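Local structure of tail fiber protein (Pseudomonas aeruginosa, 6CL6) at residues L140-T154 with A161-A175. The protein forms the trimeric fibre of the R2 pyocin, a contractile injection system, and probably binds receptors on the surface of target bacteria. Residues are numbered along the deposited sequence; the frame is centred on the assembly and turned at random.
With EDO (1,2-ethanediol), chain K.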
ATOM      1  N   LEU A 140      15.025  31.117  16.370  1.00 10.72           N
ATOM      2  CA  LEU A 140      14.147  30.621  17.406  1.00 10.61           C
ATOM      3  C   LEU A 140      14.913  30.054  18.580  1.00 12.36           C
ATOM      4  O   LEU A 140      14.341  29.927  19.662  1.00 13.29           O
ATOM      5  CB  LEU A 140      13.183  29.558  16.870  1.00 12.23           C
ATOM      6  CG  LEU A 140      12.197  30.043  15.809  1.00 11.65           C
ATOM      7  CD1 LEU A 140      11.076  29.035  15.632  1.00 11.69           C
ATOM      8  CD2 LEU A 140      11.591  31.410  16.115  1.00 16.66           C
ATOM      9  N   ASP A 141      16.199  29.723  18.390  1.00 11.99           N
ATOM     10  CA  ASP A 141      17.032  29.322  19.512  1.00 14.54           C
ATOM     11  C   ASP A 141      17.164  30.437  20.540  1.00 18.28           C
ATOM     12  O   ASP A 141      17.561  30.175  21.681  1.00 17.23           O
ATOM     13  CB  ASP A 141      18.452  28.927  19.042  1.00 15.42           C
ATOM     14  CG  ASP A 141      18.511  27.573  18.363  1.00 12.97           C
ATOM     15  OD1 ASP A 141      17.465  26.975  18.096  1.00 13.74           O
ATOM     16  OD2 ASP A 141      19.663  27.070  18.082  1.00 14.89           O
ATOM     17  N   SER A 142      16.883  31.669  20.153  1.00 11.97           N
ATOM     18  CA  SER A 142      16.963  32.800  21.090  1.00 15.49           C
ATOM     19  C   SER A 142      15.671  33.014  21.873  1.00 20.00           C
ATOM     20  O   SER A 142      15.621  33.872  22.752  1.00 12.28           O
ATOM     21  CB  SER A 142      17.305  34.083  20.325  1.00 23.58           C
ATOM     22  OG  SER A 142      16.166  34.540  19.584  1.00 23.74           O
ATOM     23  N   MET A 143      14.621  32.268  21.565  1.00 17.03           N
ATOM     24  CA  MET A 143      13.326  32.437  22.229  1.00 22.02           C
ATOM     25  C   MET A 143      13.284  31.467  23.407  1.00 10.10           C
ATOM     26  O   MET A 143      12.785  30.341  23.319  1.00 10.59           O
ATOM     27  CB  MET A 143      12.199  32.207  21.242  1.00 17.85           C
ATOM     28  CG  MET A 143      12.241  33.124  20.032  1.00 13.51           C
ATOM     29  SD  MET A 143      12.122  34.884  20.407  1.00 15.36           S
ATOM     30  CE  MET A 143      10.414  34.967  20.990  1.00 17.86           C
ATOM     31  N   VAL A 144      13.854  31.923  24.534  1.00 10.81           N
ATOM     32  CA  VAL A 144      14.101  31.024  25.664  1.00 13.18           C
ATOM     33  C   VAL A 144      13.358  31.460  26.923  1.00 24.91           C
ATOM     34  O   VAL A 144      13.689  31.032  28.016  1.00 13.91           O
ATOM     35  CB  VAL A 144      15.612  30.908  25.935  1.00 15.19           C
ATOM     36  CG1 VAL A 144      16.299  30.145  24.788  1.00 21.11           C
ATOM     37  CG2 VAL A 144      16.234  32.288  26.083  1.00 15.25           C
ATOM     38  N   THR A 145      12.380  32.327  26.789  1.00 16.69           N
ATOM     39  CA  THR A 145      11.545  32.742  27.920  1.00 22.22           C
ATOM     40  C   THR A 145      10.082  32.383  27.658  1.00 20.72           C
ATOM     41  O   THR A 145       9.608  32.437  26.521  1.00 16.23           O
ATOM     42  CB  THR A 145      11.700  34.264  28.208  1.00 19.90           C
ATOM     43  OG1 THR A 145      11.007  35.027  27.238  1.00 24.85           O
ATOM     44  CG2 THR A 145      13.159  34.649  28.195  1.00 18.27           C
ATOM     45  N   SER A 146       9.383  31.984  28.714  1.00 16.61           N
ATOM     46  CA  SER A 146       8.029  31.455  28.548  1.00 14.15           C
ATOM     47  C   SER A 146       7.101  32.482  27.936  1.00 16.51           C
ATOM     48  O   SER A 146       7.175  33.665  28.251  1.00 14.15           O
ATOM     49  CB  SER A 146       7.484  31.011  29.902  1.00 10.13           C
ATOM     50  OG  SER A 146       8.137  29.899  30.389  1.00 11.79           O
ATOM     51  N   GLY A 147       6.207  32.021  27.076  1.00  9.33           N
ATOM     52  CA  GLY A 147       5.256  32.904  26.408  1.00 14.86           C
ATOM     53  C   GLY A 147       4.807  32.344  25.072  1.00  9.11           C
ATOM     54  O   GLY A 147       5.046  31.177  24.747  1.00 11.21           O
ATOM     55  N   TRP A 148       4.112  33.172  24.318  1.00 11.43           N
ATOM     56  CA  TRP A 148       3.760  32.774  22.974  1.00  9.17           C
ATOM     57  C   TRP A 148       3.894  33.977  22.044  1.00  9.80           C
ATOM     58  O   TRP A 148       3.606  35.108  22.424  1.00 15.64           O
ATOM     59  CB  TRP A 148       2.358  32.163  22.863  1.00 17.83           C
ATOM     60  CG  TRP A 148       1.215  32.981  23.339  1.00  8.87           C
ATOM     61  CD1 TRP A 148       0.979  33.384  24.611  1.00 14.13           C
ATOM     62  CD2 TRP A 148       0.118  33.454  22.563  1.00 10.71           C
ATOM     63  NE1 TRP A 148      -0.196  34.088  24.675  1.00 13.71           N
ATOM     64  CE2 TRP A 148      -0.747  34.144  23.432  1.00 14.55           C
ATOM     65  CE3 TRP A 148      -0.225  33.357  21.211  1.00 16.96           C
ATOM     66  CZ2 TRP A 148      -1.915  34.730  23.000  1.00 13.41           C
ATOM     67  CZ3 TRP A 148      -1.382  33.937  20.777  1.00 13.65           C
ATOM     68  CH2 TRP A 148      -2.207  34.634  21.673  1.00 16.95           C
ATOM     69  N   TRP A 149       4.292  33.692  20.811  1.00 10.72           N
ATOM     70  CA  TRP A 149       4.624  34.691  19.818  1.00 13.99           C
ATOM     71  C   TRP A 149       4.060  34.279  18.463  1.00  9.95           C
ATOM     72  O   TRP A 149       3.953  33.087  18.150  1.00 12.46           O
ATOM     73  CB  TRP A 149       6.144  34.893  19.707  1.00 13.67           C
ATOM     74  CG  TRP A 149       6.763  35.606  20.818  1.00 10.21           C
ATOM     75  CD1 TRP A 149       7.082  36.924  20.865  1.00 13.69           C
ATOM     76  CD2 TRP A 149       7.177  35.049  22.073  1.00 11.92           C
ATOM     77  NE1 TRP A 149       7.657  37.217  22.072  1.00 11.28           N
ATOM     78  CE2 TRP A 149       7.706  36.086  22.836  1.00 19.41           C
ATOM     79  CE3 TRP A 149       7.151  33.775  22.618  1.00  9.69           C
ATOM     80  CZ2 TRP A 149       8.208  35.883  24.137  1.00 12.97           C
ATOM     81  CZ3 TRP A 149       7.625  33.571  23.896  1.00 15.59           C
ATOM     82  CH2 TRP A 149       8.138  34.628  24.650  1.00 14.97           C
ATOM     83  N   SER A 150       3.752  35.280  17.649  1.00 18.55           N
ATOM     84  CA  SER A 150       3.149  35.073  16.350  1.00 13.18           C
ATOM     85  C   SER A 150       4.085  35.511  15.244  1.00 12.77           C
ATOM     86  O   SER A 150       4.584  36.636  15.256  1.00 13.02           O
ATOM     87  CB  SER A 150       1.835  35.866  16.218  1.00 10.98           C
ATOM     88  OG  SER A 150       1.199  35.609  15.002  1.00 25.32           O
ATOM     89  N   GLN A 151       4.294  34.634  14.271  1.00  9.74           N
ATOM     90  CA  GLN A 151       4.979  34.989  13.037  1.00  9.98           C
ATOM     91  C   GLN A 151       3.902  35.106  11.973  1.00  9.46           C
ATOM     92  O   GLN A 151       3.323  34.094  11.539  1.00 13.95           O
ATOM     93  CB  GLN A 151       6.041  33.960  12.644  1.00 12.86           C
ATOM     94  CG  GLN A 151       6.700  34.231  11.291  1.00 19.65           C
ATOM     95  CD  GLN A 151       7.322  35.631  11.212  1.00 18.48           C
ATOM     96  OE1 GLN A 151       6.731  36.565  10.675  1.00 13.67           O
ATOM     97  NE2 GLN A 151       8.520  35.774  11.775  1.00 12.93           N
ATOM     98  N   SER A 152       3.617  36.328  11.574  1.00 14.09           N
ATOM     99  CA  SER A 152       2.549  36.597  10.622  1.00 12.99           C
ATOM    100  C   SER A 152       3.007  36.542   9.180  1.00 16.99           C
ATOM    101  O   SER A 152       2.181  36.698   8.281  1.00 11.78           O
ATOM    102  CB  SER A 152       1.924  37.944  10.956  1.00 13.90           C
ATOM    103  OG  SER A 152       1.394  37.909  12.277  1.00 16.16           O
ATOM    104  N   PHE A 153       4.293  36.308   8.924  1.00 12.82           N
ATOM    105  CA  PHE A 153       4.820  36.397   7.570  1.00  9.50           C
ATOM    106  C   PHE A 153       5.685  35.188   7.256  1.00 13.50           C
ATOM    107  O   PHE A 153       6.718  34.983   7.879  1.00 13.48           O
ATOM    108  CB  PHE A 153       5.636  37.688   7.387  1.00 13.71           C
ATOM    109  CG  PHE A 153       4.827  38.936   7.507  1.00 15.72           C
ATOM    110  CD1 PHE A 153       4.629  39.522   8.740  1.00 12.85           C
ATOM    111  CD2 PHE A 153       4.250  39.521   6.366  1.00 15.38           C
ATOM    112  CE1 PHE A 153       3.877  40.679   8.866  1.00 25.26           C
ATOM    113  CE2 PHE A 153       3.483  40.665   6.477  1.00 15.39           C
ATOM    114  CZ  PHE A 153       3.296  41.249   7.733  1.00  8.49           C
ATOM    115  N   THR A 154       5.267  34.398   6.276  1.00 11.85           N
ATOM    116  CA  THR A 154       6.093  33.280   5.842  1.00  7.32           C
ATOM    117  C   THR A 154       7.489  33.738   5.427  1.00 12.22           C
ATOM    118  O   THR A 154       8.468  33.063   5.720  1.00 16.61           O
ATOM    119  CB  THR A 154       5.375  32.539   4.718  1.00 15.32           C
ATOM    120  OG1 THR A 154       4.294  31.774   5.293  1.00 15.56           O
ATOM    121  CG2 THR A 154       6.305  31.614   3.967  1.00 20.09           C
ATOM    122  N   ALA A 161      15.874  31.756  11.553  1.00 17.95           N
ATOM    123  CA  ALA A 161      16.644  30.550  11.736  1.00 15.93           C
ATOM    124  C   ALA A 161      15.936  29.654  12.728  1.00 12.47           C
ATOM    125  O   ALA A 161      15.254  30.130  13.644  1.00 15.70           O
ATOM    126  CB  ALA A 161      18.058  30.831  12.218  1.00 17.42           C
ATOM    127  N   ASN A 162      16.074  28.339  12.502  1.00 14.88           N
ATOM    128  CA  ASN A 162      15.541  27.293  13.389  1.00 12.49           C
ATOM    129  C   ASN A 162      14.024  27.289  13.486  1.00 10.98           C
ATOM    130  O   ASN A 162      13.459  26.728  14.428  1.00 12.74           O
ATOM    131  CB  ASN A 162      16.194  27.407  14.772  1.00  7.52           C
ATOM    132  CG  ASN A 162      17.616  26.870  14.777  1.00 19.72           C
ATOM    133  OD1 ASN A 162      17.828  25.673  14.598  1.00 17.76           O
ATOM    134  ND2 ASN A 162      18.589  27.752  14.939  1.00 14.94           N
ATOM    135  N   TYR A 163      13.350  27.871  12.521  1.00  9.63           N
ATOM    136  CA  TYR A 163      11.938  27.586  12.312  1.00 13.31           C
ATOM    137  C   TYR A 163      11.827  26.147  11.805  1.00 16.43           C
ATOM    138  O   TYR A 163      12.693  25.690  11.046  1.00 15.19           O
ATOM    139  CB  TYR A 163      11.319  28.537  11.298  1.00 14.71           C
ATOM    140  CG  TYR A 163      11.046  29.948  11.787  1.00  8.10           C
ATOM    141  CD1 TYR A 163      12.083  30.856  11.940  1.00 12.13           C
ATOM    142  CD2 TYR A 163       9.753  30.360  12.079  1.00 20.22           C
ATOM    143  CE1 TYR A 163      11.831  32.148  12.362  1.00 12.20           C
ATOM    144  CE2 TYR A 163       9.489  31.656  12.506  1.00 16.92           C
ATOM    145  CZ  TYR A 163      10.543  32.542  12.641  1.00 16.98           C
ATOM    146  OH  TYR A 163      10.293  33.846  13.056  1.00 14.45           O
ATOM    147  N   PRO A 164      10.803  25.401  12.224  1.00 11.83           N
ATOM    148  CA  PRO A 164      10.690  24.010  11.761  1.00  9.34           C
ATOM    149  C   PRO A 164      10.206  23.878  10.342  1.00 11.14           C
ATOM    150  O   PRO A 164      10.387  22.819   9.728  1.00 11.36           O
ATOM    151  CB  PRO A 164       9.684  23.385  12.741  1.00  7.93           C
ATOM    152  CG  PRO A 164       8.830  24.529  13.187  1.00  9.28           C
ATOM    153  CD  PRO A 164       9.760  25.756  13.191  1.00 10.62           C
ATOM    154  N   ILE A 165       9.580  24.920   9.813  1.00 14.04           N
ATOM    155  CA  ILE A 165       8.999  24.934   8.471  1.00  8.50           C
ATOM    156  C   ILE A 165       8.968  26.400   8.070  1.00 11.39           C
ATOM    157  O   ILE A 165       8.853  27.294   8.922  1.00 15.09           O
ATOM    158  CB  ILE A 165       7.592  24.290   8.471  1.00 10.32           C
ATOM    159  CG1 ILE A 165       7.030  24.157   7.064  1.00 15.23           C
ATOM    160  CG2 ILE A 165       6.629  25.132   9.361  1.00 11.64           C
ATOM    161  CD1 ILE A 165       7.697  23.018   6.279  1.00 11.69           C
ATOM    162  N   VAL A 166       9.112  26.658   6.787  1.00 12.66           N
ATOM    163  CA  VAL A 166       9.027  28.038   6.300  1.00 12.98           C
ATOM    164  C   VAL A 166       7.562  28.392   6.137  1.00 16.27           C
ATOM    165  O   VAL A 166       6.989  28.237   5.047  1.00 12.41           O
ATOM    166  CB  VAL A 166       9.828  28.238   5.009  1.00 20.11           C
ATOM    167  CG1 VAL A 166       9.710  29.685   4.513  1.00 14.89           C
ATOM    168  CG2 VAL A 166      11.280  27.892   5.265  1.00 24.48           C
ATOM    169  N   ARG A 167       6.936  28.832   7.245  1.00 14.26           N
ATOM    170  CA  ARG A 167       5.527  29.174   7.278  1.00 14.19           C
ATOM    171  C   ARG A 167       5.288  30.129   8.429  1.00 14.03           C
ATOM    172  O   ARG A 167       5.887  29.988   9.503  1.00  8.99           O
ATOM    173  CB  ARG A 167       4.601  27.957   7.479  1.00 16.96           C
ATOM    174  CG  ARG A 167       4.608  26.925   6.426  1.00 21.10           C
ATOM    175  CD  ARG A 167       3.778  27.308   5.216  1.00 18.34           C
ATOM    176  NE  ARG A 167       3.465  26.098   4.411  1.00 17.74           N
ATOM    177  CZ  ARG A 167       4.359  25.429   3.707  1.00 19.14           C
ATOM    178  NH1 ARG A 167       5.624  25.794   3.709  1.00 23.44           N
ATOM    179  NH2 ARG A 167       4.001  24.359   3.017  1.00 30.81           N
ATOM    180  N   ALA A 168       4.393  31.092   8.216  1.00 12.04           N
ATOM    181  CA  ALA A 168       3.798  31.809   9.338  1.00 13.14           C
ATOM    182  C   ALA A 168       3.217  30.798  10.327  1.00 12.18           C
ATOM    183  O   ALA A 168       2.834  29.687   9.957  1.00 13.53           O
ATOM    184  CB  ALA A 168       2.716  32.751   8.821  1.00 13.15           C
ATOM    185  N   GLY A 169       3.162  31.174  11.593  1.00 10.16           N
ATOM    186  CA  GLY A 169       2.707  30.230  12.602  1.00 12.98           C
ATOM    187  C   GLY A 169       2.792  30.780  13.999  1.00 12.57           C
ATOM    188  O   GLY A 169       3.229  31.904  14.229  1.00 14.16           O
ATOM    189  N   LEU A 170       2.389  29.938  14.935  1.00 10.85           N
ATOM    190  CA  LEU A 170       2.351  30.255  16.353  1.00 10.08           C
ATOM    191  C   LEU A 170       3.419  29.512  17.130  1.00 12.73           C
ATOM    192  O   LEU A 170       3.398  28.275  17.215  1.00 16.03           O
ATOM    193  CB  LEU A 170       0.966  29.918  16.929  1.00  9.98           C
ATOM    194  CG  LEU A 170       0.648  30.543  18.268  1.00 11.66           C
ATOM    195  CD1 LEU A 170       0.647  32.045  18.202  1.00 19.41           C
ATOM    196  CD2 LEU A 170      -0.687  30.039  18.744  1.00 18.04           C
ATOM    197  N   LEU A 171       4.304  30.275  17.770  1.00 10.30           N
ATOM    198  CA  LEU A 171       5.323  29.726  18.651  1.00 10.15           C
ATOM    199  C   LEU A 171       4.915  29.799  20.104  1.00 11.41           C
ATOM    200  O   LEU A 171       4.577  30.885  20.599  1.00 11.44           O
ATOM    201  CB  LEU A 171       6.648  30.470  18.494  1.00  9.19           C
ATOM    202  CG  LEU A 171       7.794  30.109  19.428  1.00  6.50           C
ATOM    203  CD1 LEU A 171       8.344  28.731  19.043  1.00 11.82           C
ATOM    204  CD2 LEU A 171       8.903  31.124  19.361  1.00 11.25           C
ATOM    205  N   HIS A 172       5.009  28.653  20.799  1.00  6.92           N
ATOM    206  CA  HIS A 172       4.908  28.609  22.252  1.00  9.42           C
ATOM    207  C   HIS A 172       6.260  28.266  22.860  1.00  9.63           C
ATOM    208  O   HIS A 172       6.976  27.394  22.351  1.00 11.23           O
ATOM    209  CB  HIS A 172       3.897  27.573  22.743  1.00  8.35           C
ATOM    210  CG  HIS A 172       2.498  28.068  22.822  1.00 11.37           C
ATOM    211  ND1 HIS A 172       1.633  28.019  21.755  1.00 14.58           N
ATOM    212  CD2 HIS A 172       1.794  28.606  23.851  1.00 18.27           C
ATOM    213  CE1 HIS A 172       0.456  28.503  22.117  1.00 18.28           C
ATOM    214  NE2 HIS A 172       0.536  28.884  23.378  1.00 18.78           N
ATOM    215  N   VAL A 173       6.610  28.942  23.945  1.00 11.29           N
ATOM    216  CA  VAL A 173       7.801  28.618  24.703  1.00  5.04           C
ATOM    217  C   VAL A 173       7.389  28.309  26.132  1.00 13.14           C
ATOM    218  O   VAL A 173       6.781  29.155  26.804  1.00 13.35           O
ATOM    219  CB  VAL A 173       8.823  29.759  24.669  1.00  7.42           C
ATOM    220  CG1 VAL A 173      10.089  29.347  25.432  1.00  7.98           C
ATOM    221  CG2 VAL A 173       9.144  30.182  23.270  1.00  7.69           C
ATOM    222  N   TYR A 174       7.748  27.127  26.610  1.00  8.52           N
ATOM    223  CA  TYR A 174       7.593  26.719  28.001  1.00 11.04           C
ATOM    224  C   TYR A 174       8.990  26.561  28.590  1.00  7.29           C
ATOM    225  O   TYR A 174       9.608  25.493  28.517  1.00 11.20           O
ATOM    226  CB  TYR A 174       6.767  25.455  28.129  1.00 15.76           C
ATOM    227  CG  TYR A 174       5.478  25.506  27.338  1.00 13.50           C
ATOM    228  CD1 TYR A 174       4.384  26.238  27.786  1.00 11.40           C
ATOM    229  CD2 TYR A 174       5.348  24.803  26.162  1.00 29.03           C
ATOM    230  CE1 TYR A 174       3.228  26.275  27.092  1.00 14.67           C
ATOM    231  CE2 TYR A 174       4.184  24.833  25.451  1.00 13.03           C
ATOM    232  CZ  TYR A 174       3.114  25.583  25.927  1.00 21.73           C
ATOM    233  OH  TYR A 174       1.934  25.618  25.255  1.00 18.10           O
ATOM    234  N   ALA A 175       9.469  27.650  29.211  1.00 12.41           N
ATOM    235  CA  ALA A 175      10.818  27.681  29.782  1.00 13.88           C
ATOM    236  C   ALA A 175      10.763  27.050  31.177  1.00  8.93           C
ATOM    237  O   ALA A 175      10.742  27.727  32.222  1.00 11.90           O
ATOM    238  CB  ALA A 175      11.348  29.105  29.792  1.00 15.02           C
TER
HETATM  239  C1  EDO K 705       1.542  34.383   5.801  1.00 35.31           C
HETATM  240  O1  EDO K 705       2.754  34.720   5.100  1.00 24.12           O
HETATM  241  C2  EDO K 705       0.362  34.806   4.949  1.00 33.71           C
HETATM  242  O2  EDO K 705       0.383  34.026   3.734  1.00 31.82           O
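Strands 147-151 and 169-175 pair antiparallel through six backbone hydrogen bonds, two each between Gly-147 and Val-173, Trp-149 and Leu-171, and Gln-151 and Gly-169. Side-chain oxygens carry the pairing past both ends: Ala-175 N donates to Ser-146 OG (2.9 Å), which also bonds Lys-128 O of the third subunit, and Ala-168 N donates to Thr-154 OG1 (3.0 Å). Thr-154 N holds O1 of an ethanediol, probably from the crystallisation liquor. Gln-151, bent at chi2 (56°), sends NE2 to Tyr-163 OH at 2.9 Å, the hydroxyl lying in the amide plane; Gln-151 OE1 accepts Phe-153 N on a lone pair. The Asp-141 carboxylate, salt-bridged to Arg-196, stacks on the amide of Asn-162, planes 19° apart, while that amide's own polar partner is Asn-139. The two strands are neighbours in the mixed sheet of one of the fibre's globular domains, with 132-133 flanking 147-151 and 180-187 flanking 169-177. On the face of Trp-148, Leu-170 and His-172, Trp-148 CB sits over the imidazole, 3.9 Å from the centroid of the His-172 ring. Trp-148 CG stands between the backbone N and the carbonyl carbon (chi1 57°), which sets the indole beside that ring, nearly parallel but slid apart; Leu-170 CD1 meets its edge, 3.4 Å from Trp-148 CE3. This face looks into the trimer: His-172 makes an edge-to-face pair with Tyr-174 of the second subunit. Against the face of Trp-149, Leu-171 and Val-173 pack side chains that precede the strands. Leu-140 CD2 lies over the Tyr-163 ring, 4.0 Å from its centroid, Met-143 CB touches Leu-171 CD2, and Met-143 CE lies over the centre of one face of the Trp-149 indole, whose CZ3 meets Val-173 CG2 at 3.8 Å.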